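Long-range contacts in oxidoreductase, short chain dehydrogenase/reductase family protein (Bifidobacterium adolescentis L2-32, PDB 6M9U), which acts as a 20beta-hydroxysteroid dehydrogenase, an NADH-dependent enzyme of the short-chain dehydrogenase/reductase family: residues F113-A118 against S164-A169; A48-A53 against S256-L261; K68-A73 against V84-C89; R213-S218 against Y268-D273. All coordinates share one frame; numbering follows the deposited sequence.

Overall arrangement
From the N terminus, the first segment met is 48-53, on the helix that follows the first strand of the Rossmann-type sheet. Its partner, 256-261, comes 203 residues later, so interaction 2 closes the longest loop. Interactions 3 and 1 both nest inside that loop, one after the other. Interaction 3 closes a short loop, packing helix 66-80 on strand 84-88 within one beta-alpha-beta unit, at the edge of the sheet. Interaction 1 pairs two central strands. Interaction 4 opens inside the loop but ends beyond it, so it crosses interaction 2. It ties strand 212-219 to the chain leading into the last strand, 273-276. Interactions 1, 2 and 4 touch one another; interaction 3 touches interaction 2 alone.

Interaction 1: residues F113-A118 against S164-A169. With IPA (isopropyl alcohol), chain D.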
loop_
_atom_site.group_PDB
_atom_site.type_symbol
_atom_site.label_atom_id
_atom_site.label_comp_id
_atom_site.label_asym_id
_atom_site.label_seq_id
_atom_site.Cartn_x
_atom_site.Cartn_y
_atom_site.Cartn_z
ATOM N N PHE A 113 -3.208 -10.397 13.109
ATOM C CA PHE A 113 -2.709 -9.082 12.746
ATOM C C PHE A 113 -2.804 -8.185 13.966
ATOM O O PHE A 113 -3.601 -8.424 14.882
ATOM C CB PHE A 113 -3.492 -8.477 11.579
ATOM C CG PHE A 113 -4.963 -8.222 11.864
ATOM C CD1 PHE A 113 -5.382 -7.062 12.503
ATOM C CD2 PHE A 113 -5.921 -9.152 11.507
ATOM C CE1 PHE A 113 -6.721 -6.840 12.795
ATOM C CE2 PHE A 113 -7.270 -8.927 11.783
ATOM C CZ PHE A 113 -7.659 -7.765 12.411
ATOM N N ALA A 114 -1.981 -7.145 13.983
ATOM C CA ALA A 114 -2.159 -6.130 15.005
ATOM C C ALA A 114 -1.734 -4.801 14.412
ATOM O O ALA A 114 -0.758 -4.736 13.663
ATOM C CB ALA A 114 -1.351 -6.455 16.263
ATOM N N PHE A 115 -2.462 -3.745 14.777
ATOM C CA PHE A 115 -2.187 -2.381 14.334
ATOM C C PHE A 115 -1.848 -1.665 15.637
ATOM O O PHE A 115 -2.753 -1.312 16.404
ATOM C CB PHE A 115 -3.376 -1.752 13.580
ATOM C CG PHE A 115 -3.162 -0.299 13.197
ATOM C CD1 PHE A 115 -1.922 0.174 12.884
ATOM C CD2 PHE A 115 -4.198 0.589 13.164
ATOM C CE1 PHE A 115 -1.731 1.504 12.553
ATOM C CE2 PHE A 115 -4.008 1.929 12.839
ATOM C CZ PHE A 115 -2.794 2.376 12.527
ATOM N N LEU A 116 -0.551 -1.488 15.884
ATOM C CA LEU A 116 -0.032 -0.888 17.100
ATOM C C LEU A 116 0.102 0.598 16.836
ATOM O O LEU A 116 1.027 1.042 16.156
ATOM C CB LEU A 116 1.321 -1.476 17.496
ATOM C CG LEU A 116 1.441 -2.980 17.733
ATOM C CD1 LEU A 116 0.251 -3.484 18.494
ATOM C CD2 LEU A 116 1.667 -3.750 16.412
ATOM N N ASN A 117 -0.784 1.375 17.430
ATOM C CA ASN A 117 -1.102 2.717 16.945
ATOM C C ASN A 117 -0.816 3.664 18.090
ATOM O O ASN A 117 -1.715 4.044 18.825
ATOM C CB ASN A 117 -2.683 2.729 16.340
ATOM C CG ASN A 117 -3.159 4.091 16.026
ATOM O OD1 ASN A 117 -4.265 4.505 16.432
ATOM N ND2 ASN A 117 -2.320 4.847 15.346
ATOM N N ALA A 118 0.468 4.041 18.212
ATOM C CA ALA A 118 1.009 4.862 19.288
ATOM C C ALA A 118 0.705 6.351 19.144
ATOM O O ALA A 118 0.864 6.926 18.062
ATOM C CB ALA A 118 2.538 4.682 19.321
ATOM N N SER A 164 0.767 -10.421 10.740
ATOM C CA SER A 164 1.226 -9.150 10.201
ATOM C C SER A 164 1.136 -8.101 11.292
ATOM O O SER A 164 0.077 -7.955 11.889
ATOM C CB SER A 164 0.377 -8.738 8.996
ATOM O OG SER A 164 0.805 -7.506 8.478
ATOM N N LEU A 165 2.220 -7.366 11.540
ATOM C CA LEU A 165 2.206 -6.259 12.496
ATOM C C LEU A 165 2.348 -4.927 11.762
ATOM O O LEU A 165 3.131 -4.812 10.814
ATOM C CB LEU A 165 3.314 -6.436 13.542
ATOM C CG LEU A 165 3.327 -7.822 14.216
ATOM C CD1 LEU A 165 4.641 -7.985 14.986
ATOM C CD2 LEU A 165 2.158 -8.053 15.155
ATOM N N ILE A 166 1.582 -3.925 12.203
ATOM C CA ILE A 166 1.643 -2.581 11.641
ATOM C C ILE A 166 1.786 -1.578 12.771
ATOM O O ILE A 166 0.956 -1.550 13.676
ATOM C CB ILE A 166 0.401 -2.219 10.809
ATOM C CG1 ILE A 166 0.186 -3.184 9.658
ATOM C CG2 ILE A 166 0.562 -0.830 10.231
ATOM C CD1 ILE A 166 -0.863 -4.233 9.931
ATOM N N PHE A 167 2.805 -0.729 12.682
ATOM C CA PHE A 167 3.124 0.269 13.688
ATOM C C PHE A 167 3.006 1.658 13.079
ATOM O O PHE A 167 3.520 1.916 11.972
ATOM C CB PHE A 167 4.632 0.096 14.212
ATOM C CG PHE A 167 4.897 -1.201 14.956
ATOM C CD1 PHE A 167 5.274 -2.340 14.276
ATOM C CD2 PHE A 167 4.804 -1.259 16.314
ATOM C CE1 PHE A 167 5.519 -3.535 14.948
ATOM C CE2 PHE A 167 5.065 -2.450 17.020
ATOM C CZ PHE A 167 5.411 -3.587 16.338
ATOM N N THR A 168 2.387 2.575 13.796
ATOM C CA THR A 168 2.462 3.984 13.422
ATOM C C THR A 168 2.508 4.818 14.692
ATOM O O THR A 168 2.063 4.380 15.743
ATOM C CB THR A 168 1.288 4.481 12.538
ATOM O OG1 THR A 168 0.185 4.889 13.315
ATOM C CG2 THR A 168 0.844 3.394 11.577
ATOM N N ALA A 169 3.062 6.014 14.564
ATOM C CA ALA A 169 2.933 7.068 15.557
ATOM C C ALA A 169 2.268 8.278 14.915
ATOM O O ALA A 169 2.562 8.626 13.762
ATOM C CB ALA A 169 4.275 7.496 16.130
HETATM C C1 IPA D . 6.411 6.261 13.408
HETATM C C2 IPA D . 5.866 6.154 12.006
HETATM C C3 IPA D . 6.333 4.847 11.471
HETATM O O2 IPA D . 4.473 6.241 12.148
#
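Leu-116 CD2 lies over one face of the Phe-167 ring, 3.8 Å from its centroid and 18° off the normal, a CH-pi contact. The Phe-115 ring carries CB of Asn-117 over one face, toward the rim. At its edge, near the ring plane, Phe-115 CE1 meets Thr-168 CG2 at 3.3 Å. Phe-115 CD1 also packs on Ile-166 CG2. With Phe-115 CG anti to the backbone N (chi1 176°), the ring swings over to the neighbouring strand.

The backbones form a parallel pair in the central sheet of the Rossmann fold. Five backbone hydrogen bonds join them in regular alternation, from Ala-114 N to Ser-164 O at 3.0 Å through to Ala-118 N to Thr-168 O. Phe-115, Ile-166, Asn-117 and Thr-168 share one face of the sheet, and helix 41-52 packs there. Leu-116 and Phe-167 lie on the other, side by side.

A side-chain bond adds to the pairing: Asn-117 ND2 donates to Thr-168 OG1 at 3.2 Å, with the hydroxyl near the amide plane. A valine in place of Thr-168 would probably cost this amide its mate across the strands and leave it less firmly fixed, though its other bonds would remain. Asn-117 binds NAD(+) in another structure of this protein. Beyond it, Ala-169 N donates to isopropanol O2 at 2.8 Å, and Ala-169 O bonds to the hydroxyl of Tyr-189, another NAD(+)-binding residue. The chemistry therefore changes along the pair, from an apolar middle to a polar end at the cofactor site.

Interaction 2: residues A48-A53 against S256-L261; sequences AALAQA and STVLFL. With EDO (1,2-ethanediol), chain M.
Leu-50 and Leu-259 bring the two helices closest, their CA atoms 6.1 Å apart, where the short axes approach to 9.1 Å and cross at -53°. Both helices cover the same face of the Rossmann-fold sheet. Helix 41-52 follows the first strand, and helix 251-262 precedes the last.

The contact is apolar. The Leu-50 side chain carries two branches to two neighbours on the other helix. Leu-50 CD1 meets Val-258 CG1 at 4.1 Å, the two side chains crossing at about a right angle. Leu-50 CD2 meets Leu-259 CD1 at 3.9 Å, and here the two leucines run alongside, pointing in opposing senses. A chi1 of 175° turns Leu-259 CG away from its own N and sets the methyls against the other helix. On the side of the sheet, Val-258 rests on Ile-217 of strand 212-219.

The packing continues into the dimer. Leu-259 also packs on Phe-26 of the second subunit, and the Phe-260 ring stacks on Phe-260 of that subunit. Met-28 touches both Ala-53 and Leu-259 at the end of the contact. There the methyl of Ala-53 sits against both branches of Leu-259, with Ala-53 CB 3.7 Å from CD1 and 4.0 Å from CD2.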
loop_
_atom_site.group_PDB
_atom_site.type_symbol
_atom_site.label_atom_id
_atom_site.label_comp_id
_atom_site.label_asym_id
_atom_site.label_seq_id
_atom_site.Cartn_x
_atom_site.Cartn_y
_atom_site.Cartn_z
ATOM N N ALA A 48 -12.489 -0.313 11.669
ATOM C CA ALA A 48 -13.647 -0.462 10.800
ATOM C C ALA A 48 -13.257 -0.996 9.426
ATOM O O ALA A 48 -14.028 -1.745 8.803
ATOM C CB ALA A 48 -14.357 0.876 10.641
ATOM N N ALA A 49 -12.072 -0.623 8.929
ATOM C CA ALA A 49 -11.648 -1.142 7.615
ATOM C C ALA A 49 -11.384 -2.639 7.674
ATOM O O ALA A 49 -11.799 -3.391 6.774
ATOM C CB ALA A 49 -10.402 -0.406 7.089
ATOM N N LEU A 50 -10.743 -3.076 8.751
ATOM C CA LEU A 50 -10.420 -4.481 8.889
ATOM C C LEU A 50 -11.678 -5.299 9.091
ATOM O O LEU A 50 -11.804 -6.407 8.554
ATOM C CB LEU A 50 -9.416 -4.664 10.040
ATOM C CG LEU A 50 -8.026 -4.070 9.753
ATOM C CD1 LEU A 50 -7.181 -3.787 10.984
ATOM C CD2 LEU A 50 -7.266 -5.018 8.852
ATOM N N ALA A 51 -12.613 -4.768 9.879
ATOM C CA ALA A 51 -13.880 -5.454 10.103
ATOM C C ALA A 51 -14.712 -5.500 8.835
ATOM O O ALA A 51 -15.208 -6.567 8.462
ATOM C CB ALA A 51 -14.644 -4.776 11.224
ATOM N N GLN A 52 -14.857 -4.360 8.136
ATOM C CA GLN A 52 -15.565 -4.385 6.847
ATOM C C GLN A 52 -14.939 -5.407 5.906
ATOM O O GLN A 52 -15.650 -6.106 5.185
ATOM C CB GLN A 52 -15.599 -2.989 6.209
ATOM C CG GLN A 52 -16.576 -2.845 5.013
ATOM C CD GLN A 52 -16.933 -1.370 4.672
ATOM O OE1 GLN A 52 -16.084 -0.467 4.674
ATOM N NE2 GLN A 52 -18.201 -1.134 4.368
ATOM N N ALA A 53 -13.637 -5.564 5.945
ATOM C CA ALA A 53 -12.996 -6.512 5.037
ATOM C C ALA A 53 -13.157 -7.949 5.491
ATOM O O ALA A 53 -12.723 -8.843 4.760
ATOM C CB ALA A 53 -11.525 -6.158 4.842
ATOM N N SER A 256 -7.065 2.354 4.761
ATOM C CA SER A 256 -6.900 1.461 3.626
ATOM C C SER A 256 -5.457 0.971 3.499
ATOM O O SER A 256 -5.226 -0.160 3.053
ATOM C CB SER A 256 -7.317 2.128 2.309
ATOM O OG SER A 256 -6.707 3.382 2.129
ATOM N N THR A 257 -4.484 1.791 3.882
ATOM C CA THR A 257 -3.102 1.317 3.894
ATOM C C THR A 257 -2.907 0.268 4.980
ATOM O O THR A 257 -2.216 -0.734 4.767
ATOM C CB THR A 257 -2.149 2.487 4.090
ATOM O OG1 THR A 257 -2.434 3.494 3.114
ATOM C CG2 THR A 257 -0.701 2.065 3.908
ATOM N N VAL A 258 -3.535 0.469 6.140
ATOM C CA VAL A 258 -3.469 -0.548 7.181
ATOM C C VAL A 258 -3.991 -1.871 6.654
ATOM O O VAL A 258 -3.443 -2.946 6.955
ATOM C CB VAL A 258 -4.251 -0.120 8.433
ATOM C CG1 VAL A 258 -4.272 -1.304 9.437
ATOM C CG2 VAL A 258 -3.636 1.090 9.097
ATOM N N LEU A 259 -5.099 -1.820 5.903
ATOM C CA LEU A 259 -5.693 -3.044 5.363
ATOM C C LEU A 259 -4.767 -3.694 4.341
ATOM O O LEU A 259 -4.628 -4.939 4.269
ATOM C CB LEU A 259 -7.039 -2.731 4.705
ATOM C CG LEU A 259 -7.700 -3.906 3.993
ATOM C CD1 LEU A 259 -7.949 -5.059 4.963
ATOM C CD2 LEU A 259 -8.994 -3.404 3.410
ATOM N N PHE A 260 -4.141 -2.882 3.501
ATOM C CA PHE A 260 -3.187 -3.455 2.550
ATOM C C PHE A 260 -2.085 -4.226 3.300
ATOM O O PHE A 260 -1.798 -5.389 2.978
ATOM C CB PHE A 260 -2.651 -2.334 1.644
ATOM C CG PHE A 260 -1.483 -2.737 0.805
ATOM C CD1 PHE A 260 -1.649 -3.609 -0.282
ATOM C CD2 PHE A 260 -0.208 -2.237 1.063
ATOM C CE1 PHE A 260 -0.560 -3.974 -1.078
ATOM C CE2 PHE A 260 0.903 -2.633 0.265
ATOM C CZ PHE A 260 0.709 -3.496 -0.790
ATOM N N LEU A 261 -1.504 -3.625 4.361
ATOM C CA LEU A 261 -0.396 -4.275 5.064
ATOM C C LEU A 261 -0.856 -5.475 5.877
ATOM O O LEU A 261 -0.071 -6.425 6.081
ATOM C CB LEU A 261 0.322 -3.277 5.981
ATOM C CG LEU A 261 1.068 -2.206 5.159
ATOM C CD1 LEU A 261 1.546 -1.032 5.986
ATOM C CD2 LEU A 261 2.219 -2.830 4.379
HETATM C C1 EDO M . -15.769 -9.292 2.551
HETATM O O1 EDO M . -16.142 -9.184 3.912
HETATM C C2 EDO M . -14.452 -10.052 2.363
HETATM O O2 EDO M . -14.297 -10.445 0.995
#

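Interaction 3: residues K68-A73 against V84-C89. With EDO (1,2-ethanediol), chain J.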
loop_
_atom_site.group_PDB
_atom_site.type_symbol
_atom_site.label_atom_id
_atom_site.label_comp_id
_atom_site.label_asym_id
_atom_site.label_seq_id
_atom_site.Cartn_x
_atom_site.Cartn_y
_atom_site.Cartn_z
ATOM N N LYS A 68 -16.805 4.726 25.077
ATOM C CA LYS A 68 -16.514 4.950 23.672
ATOM C C LYS A 68 -16.188 3.646 22.971
ATOM O O LYS A 68 -16.702 3.379 21.889
ATOM C CB LYS A 68 -15.356 5.927 23.520
ATOM C CG LYS A 68 -15.760 7.355 23.288
ATOM C CD LYS A 68 -14.538 8.247 23.085
ATOM C CE LYS A 68 -14.422 9.287 24.203
ATOM N NZ LYS A 68 -13.200 10.134 24.114
ATOM N N LEU A 69 -15.326 2.821 23.558
ATOM C CA LEU A 69 -14.956 1.590 22.880
ATOM C C LEU A 69 -16.134 0.646 22.773
ATOM O O LEU A 69 -16.227 -0.155 21.836
ATOM C CB LEU A 69 -13.839 0.873 23.631
ATOM C CG LEU A 69 -12.432 1.470 23.617
ATOM C CD1 LEU A 69 -11.478 0.578 24.425
ATOM C CD2 LEU A 69 -11.977 1.649 22.180
ATOM N N THR A 70 -16.981 0.645 23.787
ATOM C CA THR A 70 -18.114 -0.267 23.820
ATOM C C THR A 70 -19.098 0.112 22.738
ATOM O O THR A 70 -19.598 -0.756 22.033
ATOM C CB THR A 70 -18.773 -0.257 25.214
ATOM O OG1 THR A 70 -17.851 -0.790 26.179
ATOM C CG2 THR A 70 -19.991 -1.144 25.211
ATOM N N GLU A 71 -19.354 1.409 22.573
ATOM C CA GLU A 71 -20.227 1.885 21.504
ATOM C C GLU A 71 -19.592 1.646 20.133
ATOM O O GLU A 71 -20.286 1.249 19.187
ATOM C CB GLU A 71 -20.537 3.362 21.740
ATOM C CG GLU A 71 -21.450 4.010 20.724
ATOM C CD GLU A 71 -22.045 5.294 21.258
ATOM O OE1 GLU A 71 -21.496 5.821 22.251
ATOM O OE2 GLU A 71 -23.066 5.765 20.706
ATOM N N LEU A 72 -18.275 1.853 20.013
ATOM C CA LEU A 72 -17.618 1.631 18.739
ATOM C C LEU A 72 -17.682 0.161 18.370
ATOM O O LEU A 72 -17.949 -0.187 17.219
ATOM C CB LEU A 72 -16.178 2.119 18.792
ATOM C CG LEU A 72 -15.940 3.632 18.691
ATOM C CD1 LEU A 72 -14.463 3.920 19.026
ATOM C CD2 LEU A 72 -16.267 4.162 17.327
ATOM N N ALA A 73 -17.477 -0.724 19.332
ATOM C CA ALA A 73 -17.532 -2.143 19.005
ATOM C C ALA A 73 -18.917 -2.528 18.490
ATOM O O ALA A 73 -19.041 -3.344 17.563
ATOM C CB ALA A 73 -17.142 -2.976 20.222
ATOM N N VAL A 84 -16.615 -7.787 16.651
ATOM C CA VAL A 84 -15.797 -6.669 17.106
ATOM C C VAL A 84 -16.063 -6.435 18.595
ATOM O O VAL A 84 -17.208 -6.155 18.981
ATOM C CB VAL A 84 -16.081 -5.395 16.296
ATOM C CG1 VAL A 84 -15.193 -4.240 16.780
ATOM C CG2 VAL A 84 -15.927 -5.698 14.808
ATOM N N ILE A 85 -14.998 -6.490 19.421
ATOM C CA ILE A 85 -15.108 -6.340 20.872
ATOM C C ILE A 85 -14.225 -5.205 21.361
ATOM O O ILE A 85 -13.293 -4.775 20.688
ATOM C CB ILE A 85 -14.717 -7.637 21.593
ATOM C CG1 ILE A 85 -13.204 -7.878 21.417
ATOM C CG2 ILE A 85 -15.515 -8.801 21.002
ATOM C CD1 ILE A 85 -12.707 -9.242 21.954
ATOM N N ALA A 86 -14.546 -4.703 22.543
ATOM C CA ALA A 86 -13.767 -3.665 23.212
ATOM C C ALA A 86 -13.028 -4.279 24.408
ATOM O O ALA A 86 -13.625 -4.997 25.211
ATOM C CB ALA A 86 -14.660 -2.505 23.646
ATOM N N LEU A 87 -11.716 -4.040 24.483
ATOM C CA LEU A 87 -10.859 -4.507 25.576
ATOM C C LEU A 87 -10.034 -3.315 26.042
ATOM O O LEU A 87 -9.145 -2.856 25.322
ATOM C CB LEU A 87 -9.940 -5.635 25.131
ATOM C CG LEU A 87 -10.574 -6.960 24.754
ATOM C CD1 LEU A 87 -9.586 -7.977 24.197
ATOM C CD2 LEU A 87 -11.281 -7.522 25.951
ATOM N N THR A 88 -10.347 -2.774 27.208
ATOM C CA THR A 88 -9.499 -1.730 27.746
ATOM C C THR A 88 -8.208 -2.331 28.295
ATOM O O THR A 88 -8.121 -3.512 28.655
ATOM C CB THR A 88 -10.213 -0.961 28.849
ATOM O OG1 THR A 88 -10.609 -1.886 29.868
ATOM C CG2 THR A 88 -11.418 -0.221 28.277
ATOM N N CYS A 89 -7.187 -1.484 28.350
ATOM C CA CYS A 89 -5.873 -1.896 28.826
ATOM C C CYS A 89 -5.006 -0.658 28.961
ATOM O O CYS A 89 -4.933 0.156 28.036
ATOM C CB CYS A 89 -5.203 -2.880 27.881
ATOM S SG CYS A 89 -3.636 -3.537 28.545
HETATM C C1 EDO J . -3.382 2.924 24.149
HETATM O O1 EDO J . -3.713 2.371 22.917
HETATM C C2 EDO J . -3.680 1.837 25.166
HETATM O O2 EDO J . -3.520 2.350 26.501
#
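Leu-69 has CG anti to its carbonyl carbon (chi1 -71°) and an extended chi2 of -180°, which sends CD1 along the strand to Thr-88. There Leu-69 CD1 meets Thr-88 CG2 at 3.9 Å. The first torsion of Thr-88 turns this methyl, rather than OG1, to Leu-69.

Nearer the backbone, the contact is built on alanines. The methyl of Ala-86 points at the helix. Ala-86 CB lies 3.4 Å from Leu-69 O and 3.5 Å from Leu-69 CB, the latter tighter than usual for two carbons. One turn on, Ala-73 CB lies over the strand backbone, 3.4 Å from Val-84 O. Val-84 CG1 packs against Ala-73 CA at 3.8 Å. Small side chains thus let the helix lie close to the strand, with the short axes 6.9 Å apart at their nearest and running nearly antiparallel at 168°.

This is the return half of a beta-alpha-beta crossover, in which strand 56-61 leads into helix 66-80 and then strand 84-88. Leu-69 also touches Asp-61, which binds NAD(+) in another structure of this protein. Strand 84-88 pairs with strand 56-61, while Ile-85 and Leu-87 turn to helix 94-108 and Val-84 reaches Ala-51 of helix 41-52.

Interaction 4: residues R213-S218 against Y268-D273; sequences RSNTIS and YVTGTD. With EDO (1,2-ethanediol), chain F; IPA (isopropyl alcohol), chain D.
Asp-273 OD1 is gripped by two hydroxyls of the facing strand. Thr-216 OG1 donates to the anti lone pair of Asp-273 OD1 at 2.6 Å. Ser-218 OG meets Asp-273 OD1 from the syn side at 2.7 Å, 21° out of the carboxylate plane. A chi1 of 174° points Asp-273 CG away from its own N, which brings the carboxylate up to the two hydroxyls.

A second shared acceptor is Val-269 O. Arg-213 NH1 reaches Val-269 O at 3.1 Å, in the carbonyl plane and near the plane of its own guanidinium. Asn-215 ND2 donates to Val-269 O at 3.0 Å, but from above the carbonyl plane. The other end of that amide is also used: Asn-215 OD1 accepts from Thr-272 N at 3.0 Å. Asn-215 therefore bridges the backbone on both sides of Thr-270 and Gly-271. An alanine in place of Asn-215 would probably leave Thr-272 N without this acceptor and Val-269 O with Arg-213 NH1 but not its second donor, letting the bend shift away from the strand.

Around the bend, Ser-214 N donates to Thr-270 OG1 at 3.1 Å, and Gly-271 N returns a bond to Ser-214 O. Regular parallel pairing begins at Thr-216 and Asp-273, where the last strand of the Rossmann-fold sheet starts and Thr-216 N donates to Thr-272 O. Arg-213 NH2 also bonds to Leu-261 O of helix 251-262, and Tyr-268 OH to Arg-247 O of the second subunit. Side chains thus do much of the work of strand pairing on an irregular approach. The two hydroxyls would probably stabilise the negative charge on Asp-273.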
loop_
_atom_site.group_PDB
_atom_site.type_symbol
_atom_site.label_atom_id
_atom_site.label_comp_id
_atom_site.label_asym_id
_atom_site.label_seq_id
_atom_site.Cartn_x
_atom_site.Cartn_y
_atom_site.Cartn_z
ATOM N N ARG A 213 5.235 -10.688 9.372
ATOM C CA ARG A 213 5.697 -9.455 8.743
ATOM C C ARG A 213 5.522 -8.288 9.723
ATOM O O ARG A 213 4.687 -8.318 10.624
ATOM C CB ARG A 213 4.940 -9.198 7.439
ATOM C CG ARG A 213 5.016 -10.373 6.467
ATOM C CD ARG A 213 4.331 -10.087 5.146
ATOM N NE ARG A 213 2.861 -10.105 5.189
ATOM C CZ ARG A 213 2.095 -9.018 5.093
ATOM N NH1 ARG A 213 2.624 -7.803 4.981
ATOM N NH2 ARG A 213 0.777 -9.145 5.132
ATOM N N SER A 214 6.340 -7.262 9.557
ATOM C CA SER A 214 6.218 -6.061 10.370
ATOM C C SER A 214 6.532 -4.888 9.456
ATOM O O SER A 214 7.520 -4.937 8.711
ATOM C CB SER A 214 7.170 -6.078 11.568
ATOM O OG SER A 214 7.141 -4.833 12.289
ATOM N N ASN A 215 5.671 -3.860 9.490
ATOM C CA ASN A 215 5.821 -2.671 8.650
ATOM C C ASN A 215 5.308 -1.479 9.428
ATOM O O ASN A 215 4.629 -1.629 10.429
ATOM C CB ASN A 215 5.071 -2.795 7.324
ATOM C CG ASN A 215 5.669 -3.825 6.401
ATOM O OD1 ASN A 215 6.631 -3.545 5.708
ATOM N ND2 ASN A 215 5.054 -4.987 6.333
ATOM N N THR A 216 5.642 -0.294 8.952
ATOM C CA THR A 216 5.159 0.935 9.542
ATOM C C THR A 216 4.394 1.744 8.499
ATOM O O THR A 216 4.554 1.556 7.289
ATOM C CB THR A 216 6.298 1.817 10.107
ATOM O OG1 THR A 216 7.201 2.146 9.052
ATOM C CG2 THR A 216 7.031 1.120 11.225
ATOM N N ILE A 217 3.567 2.662 9.005
ATOM C CA ILE A 217 2.877 3.645 8.179
ATOM C C ILE A 217 3.269 5.007 8.696
ATOM O O ILE A 217 3.162 5.260 9.893
ATOM C CB ILE A 217 1.351 3.466 8.214
ATOM C CG1 ILE A 217 0.953 2.177 7.510
ATOM C CG2 ILE A 217 0.705 4.613 7.495
ATOM C CD1 ILE A 217 -0.467 1.713 7.875
ATOM N N SER A 218 3.689 5.891 7.795
ATOM C CA SER A 218 4.036 7.257 8.193
ATOM C C SER A 218 3.003 8.236 7.662
ATOM O O SER A 218 3.040 8.599 6.466
ATOM C CB SER A 218 5.442 7.600 7.688
ATOM O OG SER A 218 6.368 6.717 8.326
ATOM N N TYR A 268 4.592 -10.246 0.368
ATOM C CA TYR A 268 6.020 -10.130 0.201
ATOM C C TYR A 268 6.537 -8.788 0.709
ATOM O O TYR A 268 7.665 -8.397 0.394
ATOM C CB TYR A 268 6.394 -10.368 -1.258
ATOM C CG TYR A 268 7.841 -10.891 -1.439
ATOM C CD1 TYR A 268 8.291 -12.020 -0.748
ATOM C CD2 TYR A 268 8.737 -10.245 -2.291
ATOM C CE1 TYR A 268 9.580 -12.490 -0.896
ATOM C CE2 TYR A 268 10.028 -10.713 -2.457
ATOM C CZ TYR A 268 10.454 -11.839 -1.752
ATOM O OH TYR A 268 11.745 -12.311 -1.895
ATOM N N VAL A 269 5.777 -8.106 1.548
ATOM C CA VAL A 269 6.180 -6.788 2.047
ATOM C C VAL A 269 6.501 -6.908 3.524
ATOM O O VAL A 269 5.609 -7.179 4.334
ATOM C CB VAL A 269 5.108 -5.719 1.815
ATOM C CG1 VAL A 269 5.568 -4.378 2.344
ATOM C CG2 VAL A 269 4.757 -5.652 0.347
ATOM N N THR A 270 7.772 -6.690 3.874
ATOM C CA THR A 270 8.114 -6.634 5.284
ATOM C C THR A 270 9.395 -5.837 5.524
ATOM O O THR A 270 10.268 -5.725 4.641
ATOM C CB THR A 270 8.215 -8.048 5.876
ATOM O OG1 THR A 270 8.288 -7.931 7.293
ATOM C CG2 THR A 270 9.430 -8.795 5.327
ATOM N N GLY A 271 9.459 -5.248 6.711
ATOM C CA GLY A 271 10.572 -4.417 7.077
ATOM C C GLY A 271 10.612 -3.084 6.388
ATOM O O GLY A 271 11.656 -2.460 6.286
ATOM N N THR A 272 9.485 -2.608 5.924
ATOM C CA THR A 272 9.526 -1.303 5.287
ATOM C C THR A 272 8.428 -0.380 5.837
ATOM O O THR A 272 7.864 -0.651 6.911
ATOM C CB THR A 272 9.429 -1.482 3.738
ATOM O OG1 THR A 272 9.799 -0.234 3.124
ATOM C CG2 THR A 272 8.040 -1.910 3.295
ATOM N N ASP A 273 8.207 0.718 5.146
ATOM C CA ASP A 273 7.365 1.811 5.586
ATOM C C ASP A 273 6.550 2.266 4.384
ATOM O O ASP A 273 7.043 2.232 3.251
ATOM C CB ASP A 273 8.234 2.946 6.126
ATOM C CG ASP A 273 7.439 4.187 6.467
ATOM O OD1 ASP A 273 6.807 4.211 7.554
ATOM O OD2 ASP A 273 7.456 5.154 5.656
HETATM C C1 EDO F . 9.393 -0.380 9.443
HETATM O O1 EDO F . 9.565 -1.743 9.089
HETATM C C2 EDO F . 10.528 0.584 9.120
HETATM O O2 EDO F . 10.287 1.200 7.844
HETATM C C1 IPA D . 6.411 6.261 13.408
HETATM C C2 IPA D . 5.866 6.154 12.006
HETATM C C3 IPA D . 6.333 4.847 11.471
HETATM O O2 IPA D . 4.473 6.241 12.148
#